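Local coordinates for WAP, Kazal, immunoglobulin, Kunitz and NTR domain-containing protein 2 (PDB 6MAA) that inhibits myostatin (GDF8) and GDF11, probably sparing activin, and probably inhibits serine proteases and metalloproteases through several distinct inhibitor domains, at residues Leu30-Glu35 with Cys70-Glu75. Residues are numbered along the deposited sequence; the frame is centred on the assembly and turned at random.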
# COMPACT_ATOMS: atom_id res chain seq x y z
N LEU A 30 5.55 -5.29 -3.84
CA LEU A 30 6.76 -4.58 -3.42
C LEU A 30 6.54 -3.08 -3.27
O LEU A 30 7.24 -2.43 -2.48
CB LEU A 30 7.91 -4.84 -4.40
CG LEU A 30 8.48 -6.25 -4.47
CD1 LEU A 30 9.60 -6.32 -5.49
CD2 LEU A 30 8.99 -6.68 -3.11
N GLN A 31 5.59 -2.51 -4.01
CA GLN A 31 5.39 -1.07 -3.98
C GLN A 31 4.94 -0.60 -2.61
O GLN A 31 3.95 -1.10 -2.05
CB GLN A 31 4.35 -0.66 -5.03
CG GLN A 31 3.86 0.77 -4.90
CD GLN A 31 4.95 1.79 -5.16
OE1 GLN A 31 5.62 1.75 -6.19
NE2 GLN A 31 5.13 2.72 -4.22
N GLN A 32 5.66 0.37 -2.06
CA GLN A 32 5.28 1.01 -0.82
C GLN A 32 3.85 1.53 -0.91
O GLN A 32 3.48 2.19 -1.89
CB GLN A 32 6.24 2.17 -0.59
CG GLN A 32 5.97 3.01 0.61
CD GLN A 32 7.03 4.06 0.77
OE1 GLN A 32 7.94 4.16 -0.05
NE2 GLN A 32 6.92 4.86 1.82
N GLY A 33 3.04 1.21 0.10
CA GLY A 33 1.66 1.65 0.16
C GLY A 33 0.66 0.79 -0.59
O GLY A 33 -0.53 1.12 -0.61
N SER A 34 1.11 -0.31 -1.19
CA SER A 34 0.24 -1.15 -1.99
C SER A 34 -0.07 -2.44 -1.24
O SER A 34 0.61 -2.81 -0.28
CB SER A 34 0.91 -1.47 -3.33
OG SER A 34 1.96 -2.40 -3.15
N GLU A 35 -1.11 -3.13 -1.70
CA GLU A 35 -1.44 -4.44 -1.15
C GLU A 35 -2.05 -5.29 -2.26
O GLU A 35 -2.53 -4.78 -3.27
CB GLU A 35 -2.38 -4.34 0.05
CG GLU A 35 -3.81 -3.95 -0.30
CD GLU A 35 -4.73 -3.94 0.91
OE1 GLU A 35 -5.94 -3.72 0.73
OE2 GLU A 35 -4.24 -4.14 2.04
N CYS A 70 1.53 6.62 7.19
CA CYS A 70 0.54 6.05 6.28
C CYS A 70 0.26 6.99 5.12
O CYS A 70 0.16 6.55 3.96
CB CYS A 70 -0.73 5.70 7.06
SG CYS A 70 -2.03 4.89 6.10
N PHE A 71 0.14 8.29 5.38
CA PHE A 71 -0.06 9.24 4.28
C PHE A 71 1.17 9.32 3.39
O PHE A 71 1.05 9.46 2.17
CB PHE A 71 -0.51 10.60 4.81
CG PHE A 71 -1.92 10.59 5.36
CD1 PHE A 71 -3.01 10.59 4.51
CD2 PHE A 71 -2.15 10.54 6.73
CE1 PHE A 71 -4.31 10.55 5.01
CE2 PHE A 71 -3.43 10.52 7.24
CZ PHE A 71 -4.52 10.51 6.37
N MET A 72 2.37 9.22 3.97
CA MET A 72 3.58 9.14 3.15
C MET A 72 3.53 7.93 2.22
O MET A 72 3.80 8.04 1.02
CB MET A 72 4.82 9.08 4.04
CG MET A 72 6.13 9.05 3.28
SD MET A 72 7.57 8.75 4.32
CE MET A 72 7.30 7.04 4.78
N ASP A 73 3.17 6.76 2.77
CA ASP A 73 3.09 5.55 1.95
C ASP A 73 2.06 5.70 0.84
O ASP A 73 2.24 5.17 -0.27
CB ASP A 73 2.68 4.35 2.82
CG ASP A 73 3.77 3.89 3.76
OD1 ASP A 73 4.93 4.33 3.64
OD2 ASP A 73 3.45 3.05 4.63
N ALA A 74 0.94 6.37 1.13
CA ALA A 74 -0.11 6.53 0.13
C ALA A 74 0.37 7.40 -1.02
O ALA A 74 0.07 7.12 -2.19
CB ALA A 74 -1.38 7.10 0.77
N GLU A 75 1.14 8.45 -0.71
CA GLU A 75 1.70 9.28 -1.78
C GLU A 75 2.73 8.50 -2.59
O GLU A 75 2.75 8.61 -3.82
CB GLU A 75 2.30 10.55 -1.20
CG GLU A 75 2.87 11.50 -2.24
CD GLU A 75 1.80 12.18 -3.11
OE1 GLU A 75 2.19 13.01 -3.95
OE2 GLU A 75 0.59 11.89 -2.97
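Gln32 reaches from a turn across to Asp73 on helix 69-79, and its NE2 donates a nearly straight hydrogen bond of 2.7 Å to Asp73 OD1 (N-H...O angle 173°). The donor meets the anti side of the oxygen, somewhat out of the carboxylate plane, and the amide and carboxylate planes stand 75° apart. A glutamine suits this place because its long chain, extended beyond CG with that atom anti to the backbone N (chi1 177°), carries an amide with two uses: while NE2 serves Asp73, OE1 accepts from the backbone N of Leu83. Asp73 offers a short carboxylate that takes the amide N-H close to the helix. Met72, buried against Thr58, Ala60 and Tyr66, bends at its last torsion to bring CE within 3.7 Å of Gln32 NE2, laying a flexible apolar tip beside the amide.

The backbones come closest at Gly33, whose bare CA lies 3.6 Å from Asp73 O. It holds the third position of the type II turn Gln31-Ser34, where phi is positive and glycine is at ease. Gln31 O accepts from Ser34 N and from Ser34 OG, a hydroxyl short enough to reach back at 2.6 Å. Gln31 NE2 bonds to Gln32 O and also to Ile81 O, linking the turn to the loop after the helix.

Between the two segments, tight packing stops here. Ser34 turns from residues 70-75 toward Cys77, further along the helix, where Gln31 packs too; exposed Glu35 leads off along strand 34-39, and Ala74 and Glu75 point away from the turn. A disulfide joins Cys70 to Cys51. The contact thus docks the turn leading into the two-stranded hairpin on the Kazal helix, the EGF-like/Kazal pairing characteristic of a follistatin domain.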